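Local coordinates for protein geranyltranstransferase (Campylobacter jejuni, PDB 3NPK) that probably catalyses the condensation of geranyl diphosphate with isopentenyl diphosphate to give farnesyl diphosphate, a step of isoprenoid biosynthesis, at residues I72-L77 with D111-E116; K15-V20 with A30-L35; H125-I130 with I189-N194; K136-N141 with L183-E188; L48-S53 with E269-M274. One frame throughout, in Å; residues are numbered along the deposited sequence.

In the fold
Five contacts tie together a mainly helical, dimeric enzyme, and their chemistry follows their depth. Contacts 1 and 4 lie nearest the centre of the chain and touch through I72 and L138; the first is a stack and apolar packing, the second pairs apolar packing with a threonine-glutamate hydrogen bond at its polar rim. Contact 2, beside contact 1, is almost purely apolar and fixes a loop to helix 27-37. Contact 3 shares helix 128-142 with contact 4 but reaches the surface, where a salt bridge appears. Contact 5, whose V50 packs against 183-188, brings the last helix onto helix 42-54 without polar bonding across it. Contacts 1 to 4 also touch the second subunit.

Contact 1 of 5, residues I72-L77 with D111-E116. With PPV (pyrophosphate), chain C.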
# COMPACT_ATOMS: atom_id res chain seq x y z
N ILE A 72 7.94 -1.85 -2.82
CA ILE A 72 7.58 -2.16 -1.44
C ILE A 72 8.81 -2.06 -0.57
O ILE A 72 8.78 -1.47 0.50
CB ILE A 72 7.03 -3.60 -1.31
CG1 ILE A 72 5.62 -3.66 -1.92
CG2 ILE A 72 7.07 -4.10 0.17
CD1 ILE A 72 4.59 -2.85 -1.16
N HIS A 73 9.90 -2.67 -1.02
CA HIS A 73 11.10 -2.68 -0.21
C HIS A 73 11.60 -1.25 0.05
O HIS A 73 11.94 -0.89 1.18
CB HIS A 73 12.16 -3.56 -0.86
CG HIS A 73 13.42 -3.64 -0.08
ND1 HIS A 73 14.65 -3.26 -0.58
CD2 HIS A 73 13.64 -4.03 1.20
CE1 HIS A 73 15.57 -3.44 0.34
NE2 HIS A 73 14.98 -3.89 1.44
N THR A 74 11.65 -0.45 -1.01
CA THR A 74 12.10 0.94 -0.85
C THR A 74 11.18 1.75 0.06
O THR A 74 11.67 2.51 0.91
CB THR A 74 12.28 1.61 -2.22
OG1 THR A 74 13.38 0.99 -2.90
CG2 THR A 74 12.57 3.11 -2.09
N TYR A 75 9.86 1.59 -0.09
CA TYR A 75 8.95 2.32 0.81
C TYR A 75 9.26 1.95 2.27
O TYR A 75 9.31 2.82 3.15
CB TYR A 75 7.46 2.12 0.45
CG TYR A 75 6.62 1.42 1.51
CD1 TYR A 75 6.28 2.07 2.70
CD2 TYR A 75 6.15 0.13 1.31
CE1 TYR A 75 5.53 1.44 3.67
CE2 TYR A 75 5.38 -0.51 2.28
CZ TYR A 75 5.09 0.14 3.46
OH TYR A 75 4.34 -0.47 4.44
N SER A 76 9.53 0.68 2.51
CA SER A 76 9.75 0.24 3.89
C SER A 76 11.01 0.86 4.46
O SER A 76 11.04 1.20 5.65
CB SER A 76 9.78 -1.30 3.97
OG SER A 76 11.02 -1.85 3.56
N LEU A 77 12.03 1.02 3.64
CA LEU A 77 13.27 1.64 4.10
C LEU A 77 13.05 3.10 4.45
O LEU A 77 13.57 3.58 5.46
CB LEU A 77 14.37 1.53 3.04
CG LEU A 77 14.75 0.12 2.61
CD1 LEU A 77 15.91 0.16 1.64
CD2 LEU A 77 15.07 -0.79 3.80
N ASP A 111 4.24 6.20 1.36
CA ASP A 111 2.83 5.85 1.14
C ASP A 111 2.58 5.64 -0.35
O ASP A 111 1.93 4.66 -0.76
CB ASP A 111 1.89 6.94 1.66
CG ASP A 111 1.85 7.00 3.19
OD1 ASP A 111 2.38 6.08 3.85
OD2 ASP A 111 1.30 7.97 3.72
N ALA A 112 3.08 6.56 -1.17
CA ALA A 112 2.94 6.45 -2.63
C ALA A 112 3.53 5.16 -3.17
O ALA A 112 2.92 4.51 -4.01
CB ALA A 112 3.57 7.66 -3.32
N LEU A 113 4.72 4.79 -2.71
CA LEU A 113 5.39 3.61 -3.25
C LEU A 113 4.68 2.32 -2.83
O LEU A 113 4.65 1.35 -3.59
CB LEU A 113 6.88 3.58 -2.86
CG LEU A 113 7.75 4.64 -3.56
CD1 LEU A 113 9.20 4.56 -3.05
CD2 LEU A 113 7.69 4.52 -5.10
N ASN A 114 4.15 2.29 -1.60
CA ASN A 114 3.37 1.15 -1.12
C ASN A 114 2.20 0.93 -2.09
O ASN A 114 2.04 -0.14 -2.66
CB ASN A 114 2.89 1.49 0.31
CG ASN A 114 2.18 0.35 1.02
OD1 ASN A 114 1.95 -0.73 0.45
ND2 ASN A 114 1.87 0.57 2.30
N THR A 115 1.41 1.98 -2.30
CA THR A 115 0.25 1.85 -3.20
C THR A 115 0.68 1.59 -4.64
O THR A 115 0.05 0.80 -5.36
CB THR A 115 -0.61 3.12 -3.12
OG1 THR A 115 -0.98 3.32 -1.75
CG2 THR A 115 -1.88 3.00 -3.97
N GLU A 116 1.76 2.23 -5.07
CA GLU A 116 2.17 2.11 -6.47
C GLU A 116 2.64 0.69 -6.81
O GLU A 116 2.54 0.26 -7.97
CB GLU A 116 3.27 3.11 -6.80
CG GLU A 116 3.45 3.38 -8.28
CD GLU A 116 2.34 4.22 -8.91
OE1 GLU A 116 1.36 4.60 -8.23
OE2 GLU A 116 2.44 4.49 -10.13
O11 PPV C . 18.22 -4.05 3.42
P1 PPV C . 19.04 -4.43 2.04
O21 PPV C . 20.51 -5.09 2.38
O31 PPV C . 18.28 -5.39 1.25
OPP PPV C . 19.32 -2.99 1.30
P2 PPV C . 19.28 -2.62 -0.29
O12 PPV C . 19.75 -1.04 -0.28
O22 PPV C . 17.76 -2.66 -0.86
O32 PPV C . 20.22 -3.44 -1.08
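With its CG anti to the backbone N (chi1 -174°), N114 lays its amide over one face of the Y75 ring, whose own chi1 of 117° is an unusual, nearly eclipsed value. The two flat groups are only 8° apart, so they stack. N114 CB sits over the middle of the ring, 3.7 Å from its centroid, as a CH-pi contact, and N114 CG continues the stack at 3.5 Å from Y75 CE2. N114 ND2 and Y75 OH are close but poorly angled for a hydrogen bond; the amide is instead held by the second subunit, chiefly through T115 there. At the root of the tyrosine side chain, Y75 CB meets L113 CB at 3.7 Å, and T74 CG2 touches L113 CD1 at 3.8 Å. I72 adds its CD1, 3.7 Å from N114 OD1. T74 OG1 is engaged by R92 of the pyrophosphate pocket, to which H73 also belongs. Helix 59-80 therefore has H73 on the pocket side and Y75 on the side that meets the second subunit. Segments 72-77 and 111-116 run antiparallel with their axes 8.1 Å apart at closest, consistent with the all-alpha polyprenyl synthetase fold, here set between pyrophosphate pocket and dimer interface.

Contact 2 of 5, residues K15-V20 with A30-L35; sequences KNLPKV and ALALML
The pyrrolidine ring of P18 turns its CD and CG atoms to L35, whose CD1 lies 3.6 Å from P18 CD, while the flat carbonyl group of the same proline meets L31, with P18 O 3.5 Å from L31 CD1. One residue of the loop thus spans two leucines a helical turn apart. Helix 103-122 supplies L113 and helix 59-80 supplies F71 as further neighbours of the ring, and L144 of the second subunit also packs on it. Beside P18, L17 divides its two methyl branches between A32 and L35: CD1 reaches A32 CB at 4.0 Å, and CD2 passes L35 CB at 4.1 Å, the leucines running past each other in opposite directions. K19 goes the other way, its amine carried off toward solvent from an alpha carbon that only brushes L31. What results is an extended loop laid by apolar side chains on one face of helix 27-37, at the edge of the helical bundle and at the dimer interface.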
# COMPACT_ATOMS: atom_id res chain seq x y z
N LYS A 15 13.59 3.39 -16.34
CA LYS A 15 12.59 3.90 -17.27
C LYS A 15 11.15 3.75 -16.76
O LYS A 15 10.19 4.00 -17.50
CB LYS A 15 12.75 3.28 -18.65
CG LYS A 15 12.56 1.81 -18.68
CD LYS A 15 13.25 1.22 -19.90
CE LYS A 15 12.29 0.34 -20.65
NZ LYS A 15 11.15 1.19 -21.11
N ASN A 16 11.02 3.35 -15.50
CA ASN A 16 9.72 3.16 -14.87
C ASN A 16 9.63 3.86 -13.52
O ASN A 16 8.95 3.38 -12.61
CB ASN A 16 9.41 1.66 -14.75
CG ASN A 16 8.97 1.08 -16.08
OD1 ASN A 16 7.83 1.29 -16.51
ND2 ASN A 16 9.89 0.38 -16.75
N LEU A 17 10.30 4.99 -13.38
CA LEU A 17 10.23 5.71 -12.12
C LEU A 17 8.83 6.29 -11.98
O LEU A 17 8.31 6.89 -12.91
CB LEU A 17 11.27 6.84 -12.09
CG LEU A 17 12.71 6.33 -12.13
CD1 LEU A 17 13.68 7.48 -12.44
CD2 LEU A 17 13.09 5.62 -10.81
N PRO A 18 8.20 6.09 -10.82
CA PRO A 18 6.84 6.59 -10.66
C PRO A 18 6.83 8.11 -10.64
O PRO A 18 7.68 8.73 -10.00
CB PRO A 18 6.40 6.04 -9.29
CG PRO A 18 7.59 5.44 -8.67
CD PRO A 18 8.75 5.46 -9.60
N LYS A 19 5.89 8.71 -11.36
CA LYS A 19 5.82 10.17 -11.40
C LYS A 19 4.42 10.60 -11.74
O LYS A 19 3.65 9.83 -12.33
CB LYS A 19 6.81 10.73 -12.41
CG LYS A 19 6.65 10.14 -13.79
CD LYS A 19 7.81 10.54 -14.68
CE LYS A 19 7.85 9.69 -15.94
NZ LYS A 19 9.04 10.03 -16.77
N VAL A 20 4.08 11.82 -11.35
CA VAL A 20 2.80 12.42 -11.68
C VAL A 20 3.05 13.88 -12.07
O VAL A 20 3.84 14.58 -11.43
CB VAL A 20 1.78 12.33 -10.51
CG1 VAL A 20 2.31 13.00 -9.22
CG2 VAL A 20 0.42 12.90 -10.93
N ALA A 30 11.65 13.36 -5.39
CA ALA A 30 11.67 12.65 -4.11
C ALA A 30 11.23 11.19 -4.27
O ALA A 30 11.78 10.30 -3.63
CB ALA A 30 10.77 13.36 -3.13
N LEU A 31 10.25 10.95 -5.14
CA LEU A 31 9.82 9.58 -5.46
C LEU A 31 10.96 8.76 -6.04
O LEU A 31 11.13 7.58 -5.72
CB LEU A 31 8.66 9.60 -6.47
CG LEU A 31 7.23 9.87 -5.98
CD1 LEU A 31 6.29 10.24 -7.13
CD2 LEU A 31 6.67 8.66 -5.21
N ALA A 32 11.73 9.38 -6.93
CA ALA A 32 12.79 8.67 -7.65
C ALA A 32 14.06 8.48 -6.82
O ALA A 32 14.80 7.54 -7.04
CB ALA A 32 13.13 9.42 -8.94
N LEU A 33 14.30 9.39 -5.88
CA LEU A 33 15.61 9.51 -5.27
C LEU A 33 16.14 8.20 -4.68
O LEU A 33 17.25 7.78 -4.99
CB LEU A 33 15.57 10.59 -4.19
CG LEU A 33 16.91 11.11 -3.67
CD1 LEU A 33 17.66 11.79 -4.82
CD2 LEU A 33 16.69 12.06 -2.51
N MSE A 34 15.35 7.55 -3.83
CA MSE A 34 15.81 6.33 -3.18
C MSE A 34 15.82 5.13 -4.11
O MSE A 34 16.62 4.21 -3.91
CB MSE A 34 14.98 6.01 -1.95
CG MSE A 34 15.47 6.66 -0.69
SE MSE A 34 17.37 6.30 -0.22
CE MSE A 34 17.59 7.82 0.97
N LEU A 35 14.95 5.14 -5.11
CA LEU A 35 14.92 4.06 -6.08
C LEU A 35 16.18 4.07 -6.93
O LEU A 35 16.73 3.01 -7.26
CB LEU A 35 13.69 4.18 -6.97
CG LEU A 35 12.36 3.91 -6.27
CD1 LEU A 35 11.23 4.32 -7.21
CD2 LEU A 35 12.25 2.43 -5.90

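Contact 3 of 5, residues H125-I130 with I189-N194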
# COMPACT_ATOMS: atom_id res chain seq x y z
N HIS A 125 1.89 -7.33 -17.83
CA HIS A 125 1.39 -8.06 -18.98
C HIS A 125 1.39 -9.56 -18.70
O HIS A 125 2.20 -10.31 -19.27
CB HIS A 125 2.19 -7.73 -20.24
CG HIS A 125 1.54 -8.20 -21.50
ND1 HIS A 125 1.06 -7.34 -22.46
CD2 HIS A 125 1.26 -9.45 -21.93
CE1 HIS A 125 0.53 -8.05 -23.45
NE2 HIS A 125 0.64 -9.33 -23.15
N LEU A 126 0.50 -9.97 -17.80
CA LEU A 126 0.31 -11.35 -17.38
C LEU A 126 -1.19 -11.58 -17.22
O LEU A 126 -1.94 -10.62 -17.03
CB LEU A 126 0.99 -11.59 -16.02
CG LEU A 126 2.50 -11.42 -15.99
CD1 LEU A 126 3.00 -11.32 -14.51
CD2 LEU A 126 3.18 -12.60 -16.70
N LYS A 127 -1.62 -12.83 -17.29
CA LYS A 127 -3.04 -13.14 -17.11
C LYS A 127 -3.55 -12.61 -15.78
O LYS A 127 -2.83 -12.62 -14.78
CB LYS A 127 -3.27 -14.65 -17.16
CG LYS A 127 -3.01 -15.26 -18.51
CD LYS A 127 -3.39 -16.72 -18.49
CE LYS A 127 -2.40 -17.52 -17.68
NZ LYS A 127 -2.52 -18.98 -18.00
N ASP A 128 -4.81 -12.16 -15.79
CA ASP A 128 -5.44 -11.63 -14.57
C ASP A 128 -5.40 -12.64 -13.42
O ASP A 128 -5.20 -12.26 -12.28
CB ASP A 128 -6.89 -11.19 -14.82
CG ASP A 128 -6.98 -9.89 -15.60
OD1 ASP A 128 -5.94 -9.18 -15.68
OD2 ASP A 128 -8.07 -9.56 -16.13
N GLU A 129 -5.58 -13.93 -13.72
CA GLU A 129 -5.54 -14.95 -12.68
C GLU A 129 -4.17 -14.97 -11.98
O GLU A 129 -4.09 -15.11 -10.75
CB GLU A 129 -5.86 -16.34 -13.28
CG GLU A 129 -5.84 -17.48 -12.27
CD GLU A 129 -6.12 -18.86 -12.88
OE1 GLU A 129 -6.48 -19.79 -12.11
OE2 GLU A 129 -5.98 -19.04 -14.11
N ILE A 130 -3.11 -14.83 -12.76
CA ILE A 130 -1.76 -14.79 -12.21
C ILE A 130 -1.56 -13.51 -11.40
O ILE A 130 -1.02 -13.54 -10.30
CB ILE A 130 -0.70 -14.84 -13.33
CG1 ILE A 130 -0.72 -16.20 -14.04
CG2 ILE A 130 0.70 -14.52 -12.80
CD1 ILE A 130 0.20 -16.25 -15.23
N ILE A 189 4.31 -16.51 -11.34
CA ILE A 189 4.40 -16.04 -12.73
C ILE A 189 4.47 -17.23 -13.70
O ILE A 189 3.83 -17.24 -14.77
CB ILE A 189 5.63 -15.13 -12.92
CG1 ILE A 189 5.39 -13.81 -12.21
CG2 ILE A 189 5.92 -14.89 -14.41
CD1 ILE A 189 6.68 -13.02 -11.96
N CYS A 190 5.25 -18.24 -13.31
CA CYS A 190 5.48 -19.42 -14.14
C CYS A 190 4.39 -20.48 -14.02
O CYS A 190 4.45 -21.52 -14.69
CB CYS A 190 6.82 -20.05 -13.77
SG CYS A 190 8.22 -18.98 -14.10
N GLU A 191 3.42 -20.23 -13.14
CA GLU A 191 2.34 -21.18 -12.86
C GLU A 191 2.92 -22.53 -12.43
O GLU A 191 2.42 -23.60 -12.80
CB GLU A 191 1.38 -21.29 -14.06
CG GLU A 191 0.54 -20.03 -14.24
CD GLU A 191 -0.29 -20.06 -15.51
OE1 GLU A 191 0.27 -19.73 -16.57
OE2 GLU A 191 -1.49 -20.40 -15.45
N LEU A 192 3.97 -22.48 -11.62
CA LEU A 192 4.56 -23.68 -11.04
C LEU A 192 3.60 -24.32 -10.04
O LEU A 192 2.84 -23.62 -9.36
CB LEU A 192 5.89 -23.35 -10.36
CG LEU A 192 6.71 -24.54 -9.83
CD1 LEU A 192 7.23 -25.43 -10.96
CD2 LEU A 192 7.86 -24.02 -8.98
N ASN A 193 3.60 -25.64 -9.98
CA ASN A 193 2.71 -26.34 -9.07
C ASN A 193 2.89 -25.88 -7.61
O ASN A 193 3.96 -25.39 -7.22
CB ASN A 193 2.92 -27.86 -9.21
CG ASN A 193 4.32 -28.29 -8.85
OD1 ASN A 193 5.20 -28.47 -9.72
ND2 ASN A 193 4.56 -28.44 -7.56
N ASN A 194 1.84 -26.03 -6.82
CA ASN A 194 1.88 -25.60 -5.43
C ASN A 194 2.93 -26.30 -4.59
O ASN A 194 3.48 -25.71 -3.66
CB ASN A 194 0.53 -25.79 -4.75
CG ASN A 194 -0.56 -24.91 -5.34
OD1 ASN A 194 -1.75 -25.23 -5.25
ND2 ASN A 194 -0.17 -23.78 -5.91
O HOH W 1 -3.32 -18.85 -14.48
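I130 and I189 bring their backbones to 6.3 Å between alpha carbons where two helix ends meet: K127 is the N-cap residue of helix 128-142, and E191, with positive phi, closes helix 164-189 in a Schellman motif. That turn projects the E191 side chain back across the first turn of the facing helix. Its extended chain crosses I130 at about a right angle, and I130 CD1 lies 3.7 Å from E191 OE1, while the same methyl touches the backbone oxygen of I189. K127, bent at chi3 (-72°), swings its amine to the carboxylate and reaches both oxygens, one of them weakly: NZ is 3.1 Å from E191 OE2, met on the syn side but 23° out of the carboxylate plane, and the weak second bond runs to OE1. Deeper in, L126 CD1 rests on I189 CG1 at 4.1 Å, and both residues continue into the core against V65 of helix 59-80. A water bridges the acidic pair, donating to E191 OE2 at 2.6 Å and more weakly to E129 OE2. E129 OE2 and E191 OE2, 4.9 Å apart, would probably repel each other; the lysine and the bridging water are well placed to temper that. The chemistry therefore grades outward from an apolar base, covered by L126, I130 and I189, to a salt bridge between exposed residues whose charges are probably screened by solvent.

Contact 4 of 5, residues K136-N141 with L183-E188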
# COMPACT_ATOMS: atom_id res chain seq x y z
N LYS A 136 -2.06 -11.17 -3.98
CA LYS A 136 -2.29 -11.84 -2.70
C LYS A 136 -0.97 -12.12 -2.00
O LYS A 136 -0.84 -11.89 -0.80
CB LYS A 136 -3.05 -13.16 -2.88
CG LYS A 136 -4.48 -13.00 -3.31
CD LYS A 136 -5.14 -14.36 -3.59
CE LYS A 136 -6.64 -14.20 -3.82
NZ LYS A 136 -7.29 -15.51 -4.13
N THR A 137 0.01 -12.62 -2.75
CA THR A 137 1.29 -12.96 -2.14
C THR A 137 2.01 -11.71 -1.63
O THR A 137 2.55 -11.68 -0.50
CB THR A 137 2.18 -13.73 -3.13
OG1 THR A 137 1.49 -14.94 -3.48
CG2 THR A 137 3.53 -14.09 -2.50
N LEU A 138 2.04 -10.67 -2.45
CA LEU A 138 2.74 -9.46 -2.04
C LEU A 138 2.06 -8.78 -0.86
O LEU A 138 2.73 -8.38 0.10
CB LEU A 138 2.86 -8.48 -3.19
CG LEU A 138 3.75 -7.26 -2.92
CD1 LEU A 138 5.19 -7.68 -2.60
CD2 LEU A 138 3.73 -6.35 -4.16
N ALA A 139 0.73 -8.63 -0.91
CA ALA A 139 0.04 -7.90 0.16
C ALA A 139 0.05 -8.67 1.48
O ALA A 139 0.09 -8.07 2.56
CB ALA A 139 -1.40 -7.55 -0.24
N PHE A 140 0.02 -9.99 1.41
CA PHE A 140 0.12 -10.80 2.62
C PHE A 140 1.50 -10.63 3.25
O PHE A 140 1.62 -10.26 4.43
CB PHE A 140 -0.14 -12.28 2.32
CG PHE A 140 -0.07 -13.17 3.53
CD1 PHE A 140 1.13 -13.76 3.92
CD2 PHE A 140 -1.22 -13.42 4.26
CE1 PHE A 140 1.17 -14.59 5.04
CE2 PHE A 140 -1.18 -14.26 5.38
CZ PHE A 140 0.01 -14.84 5.76
N ASN A 141 2.54 -10.84 2.46
CA ASN A 141 3.89 -10.85 3.01
C ASN A 141 4.48 -9.48 3.33
O ASN A 141 5.34 -9.37 4.21
CB ASN A 141 4.83 -11.66 2.11
CG ASN A 141 4.51 -13.14 2.17
OD1 ASN A 141 4.80 -13.80 3.16
ND2 ASN A 141 3.87 -13.66 1.13
N LEU A 183 10.60 -15.17 -4.12
CA LEU A 183 10.77 -16.48 -4.75
C LEU A 183 9.42 -17.07 -5.15
O LEU A 183 9.27 -17.55 -6.28
CB LEU A 183 11.49 -17.43 -3.80
CG LEU A 183 12.97 -17.10 -3.62
CD1 LEU A 183 13.57 -17.76 -2.37
CD2 LEU A 183 13.78 -17.48 -4.88
N LYS A 184 8.43 -17.03 -4.25
CA LYS A 184 7.12 -17.62 -4.55
C LYS A 184 6.44 -16.89 -5.72
O LYS A 184 5.81 -17.51 -6.57
CB LYS A 184 6.20 -17.59 -3.33
CG LYS A 184 4.87 -18.34 -3.58
CD LYS A 184 4.02 -18.46 -2.36
CE LYS A 184 2.75 -19.27 -2.70
NZ LYS A 184 1.80 -19.38 -1.58
N MSE A 185 6.60 -15.58 -5.78
CA MSE A 185 6.03 -14.81 -6.88
C MSE A 185 6.66 -15.20 -8.23
O MSE A 185 5.96 -15.26 -9.25
CB MSE A 185 6.20 -13.31 -6.59
CG MSE A 185 5.27 -12.88 -5.47
SE MSE A 185 5.62 -11.11 -4.76
CE MSE A 185 4.72 -10.07 -6.14
N GLY A 186 7.95 -15.49 -8.24
CA GLY A 186 8.56 -16.03 -9.46
C GLY A 186 7.85 -17.33 -9.87
O GLY A 186 7.55 -17.54 -11.06
N CYS A 187 7.56 -18.18 -8.90
CA CYS A 187 6.88 -19.44 -9.18
C CYS A 187 5.47 -19.18 -9.72
O CYS A 187 5.01 -19.86 -10.66
CB CYS A 187 6.80 -20.30 -7.91
SG CYS A 187 8.39 -20.83 -7.27
N GLU A 188 4.78 -18.21 -9.13
CA GLU A 188 3.42 -17.91 -9.55
C GLU A 188 3.36 -17.37 -10.98
O GLU A 188 2.46 -17.73 -11.75
CB GLU A 188 2.73 -16.98 -8.55
CG GLU A 188 2.45 -17.73 -7.22
CD GLU A 188 1.91 -16.86 -6.10
OE1 GLU A 188 2.29 -15.67 -5.98
OE2 GLU A 188 1.09 -17.40 -5.31
O HOH W 2 1.11 -16.69 -1.45
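Antiparallel helix packing within the all-alpha fold of polyprenyl synthetases brings T137 of helix 128-142 against M185 and E188 of helix 164-189, at 167° between the directions of the two segments and 10.2 Å between their axes. T137 works with both branches. Its CG2 lies 3.6 Å from CG of selenomethionine M185, whose chain then bends at chi3 (80°) and lays CE 3.8 Å from L138 CB; V65 and L69 of helix 59-80 back this selenium-bearing arm. Its OG1, anti to the carbonyl carbon, points across to the carboxylate and donates to E188 OE1 at 2.7 Å, through the syn lone pair of that oxygen. The hydroxyl is well used: K133 O, a turn earlier in its own helix, is a second acceptor that must share or compete for the same proton, and a water donates to the hydroxyl while accepting from K184 NZ. Lysine, water, hydroxyl and carboxylate so form a chain that satisfies the polar rim of an otherwise apolar contact. T137 O is held as well, by N141 N and by N141 ND2 at 2.9 Å, which reach it from opposite faces of its carbonyl plane.

Contact 5 of 5, residues L48-S53 with E269-M274; sequences LSVVQS and EKLAQM
S53 and selenomethionine M274 make the tight part of this contact: S53 CB and M274 CE are 3.3 Å apart, closer than carbons usually pack. The methyl gets there because the M274 chain bends at chi3 (-86°), tucking its end between the two serines of the facing helix, so that M274 SE rests 3.8 Å from S49 CB. Beside it L271 spreads over the inner side; its CB is 3.5 Å from S53 OG and its CD1 is 3.6 Å from S49 O. CD1 also brushes V50 CG2, and V50 leads on to L183 and C187 of helix 164-189. The outer side is looser. K270 starts toward helix 42-54 but its amine leads off into solvent, and the end of Q52 leads away from the facing segment. Beyond these segments the same two helices carry R43 and Y282 of the pyrophosphate pocket. The serine hydroxyls turn home: S53 OG takes the crowded position (chi1 77°) and donates to V50 O at 2.8 Å, while S49 OG bonds Q45 O. With each hydroxyl satisfied within its own helix, the small serines probably help segments 48-53 and 269-274 approach to 9.1 Å between their axes. Cohesion between these two segments then rests mainly on van der Waals contact and burial.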
# COMPACT_ATOMS: atom_id res chain seq x y z
N LEU A 48 13.37 -12.78 -10.56
CA LEU A 48 13.72 -12.89 -11.97
C LEU A 48 14.51 -14.17 -12.25
O LEU A 48 14.42 -14.73 -13.34
CB LEU A 48 14.51 -11.66 -12.43
CG LEU A 48 13.71 -10.35 -12.38
CD1 LEU A 48 14.65 -9.15 -12.56
CD2 LEU A 48 12.61 -10.36 -13.45
N SER A 49 15.28 -14.63 -11.26
CA SER A 49 16.06 -15.86 -11.43
C SER A 49 15.11 -17.05 -11.57
O SER A 49 15.30 -17.92 -12.43
CB SER A 49 16.99 -16.09 -10.23
OG SER A 49 18.02 -15.11 -10.15
N VAL A 50 14.08 -17.09 -10.71
CA VAL A 50 13.08 -18.16 -10.83
C VAL A 50 12.46 -18.15 -12.23
O VAL A 50 12.41 -19.18 -12.91
CB VAL A 50 11.98 -18.05 -9.75
CG1 VAL A 50 10.88 -19.10 -10.01
CG2 VAL A 50 12.59 -18.24 -8.35
N VAL A 51 11.99 -16.98 -12.67
CA VAL A 51 11.35 -16.89 -13.98
C VAL A 51 12.31 -17.28 -15.11
O VAL A 51 11.97 -18.09 -15.99
CB VAL A 51 10.77 -15.48 -14.24
CG1 VAL A 51 10.14 -15.41 -15.63
CG2 VAL A 51 9.73 -15.14 -13.17
N GLN A 52 13.52 -16.73 -15.09
CA GLN A 52 14.50 -17.05 -16.13
C GLN A 52 14.76 -18.56 -16.22
O GLN A 52 14.88 -19.11 -17.31
CB GLN A 52 15.81 -16.29 -15.87
CG GLN A 52 16.93 -16.63 -16.87
CD GLN A 52 16.59 -16.31 -18.31
OE1 GLN A 52 15.62 -15.61 -18.60
NE2 GLN A 52 17.41 -16.82 -19.23
N SER A 53 14.81 -19.22 -15.07
CA SER A 53 15.16 -20.64 -15.01
C SER A 53 14.02 -21.54 -15.47
O SER A 53 14.25 -22.69 -15.86
CB SER A 53 15.56 -21.03 -13.58
OG SER A 53 14.42 -21.16 -12.74
N GLU A 269 19.02 -27.16 -11.59
CA GLU A 269 20.43 -26.86 -11.33
C GLU A 269 20.79 -25.41 -11.68
O GLU A 269 21.62 -24.80 -11.01
CB GLU A 269 21.32 -27.83 -12.12
CG GLU A 269 20.91 -27.95 -13.58
CD GLU A 269 21.41 -29.23 -14.24
OE1 GLU A 269 22.34 -29.86 -13.69
OE2 GLU A 269 20.87 -29.60 -15.31
N LYS A 270 20.20 -24.86 -12.73
CA LYS A 270 20.53 -23.48 -13.11
C LYS A 270 19.97 -22.49 -12.09
O LYS A 270 20.64 -21.52 -11.71
CB LYS A 270 20.03 -23.15 -14.51
CG LYS A 270 20.41 -24.15 -15.60
CD LYS A 270 21.87 -24.58 -15.53
CE LYS A 270 22.23 -25.50 -16.70
NZ LYS A 270 23.39 -26.41 -16.41
N LEU A 271 18.75 -22.75 -11.63
CA LEU A 271 18.15 -21.92 -10.59
C LEU A 271 18.95 -22.02 -9.29
O LEU A 271 19.20 -21.02 -8.62
CB LEU A 271 16.69 -22.32 -10.34
CG LEU A 271 16.01 -21.50 -9.24
CD1 LEU A 271 16.11 -19.98 -9.53
CD2 LEU A 271 14.58 -21.94 -9.08
N ALA A 272 19.35 -23.23 -8.92
CA ALA A 272 20.13 -23.42 -7.71
C ALA A 272 21.42 -22.58 -7.74
O ALA A 272 21.76 -21.91 -6.76
CB ALA A 272 20.46 -24.89 -7.49
N GLN A 273 22.10 -22.60 -8.88
CA GLN A 273 23.34 -21.83 -9.03
C GLN A 273 23.08 -20.31 -8.95
O GLN A 273 23.85 -19.58 -8.31
CB GLN A 273 24.03 -22.17 -10.35
CG GLN A 273 25.36 -21.46 -10.50
CD GLN A 273 26.37 -21.95 -9.48
OE1 GLN A 273 26.66 -23.14 -9.40
NE2 GLN A 273 26.91 -21.02 -8.69
N MSE A 274 22.02 -19.85 -9.59
CA MSE A 274 21.64 -18.43 -9.51
C MSE A 274 21.39 -17.99 -8.08
O MSE A 274 21.83 -16.92 -7.67
CB MSE A 274 20.42 -18.15 -10.38
CG MSE A 274 20.75 -18.14 -11.85
SE MSE A 274 19.18 -17.71 -12.93
CE MSE A 274 18.41 -19.47 -13.09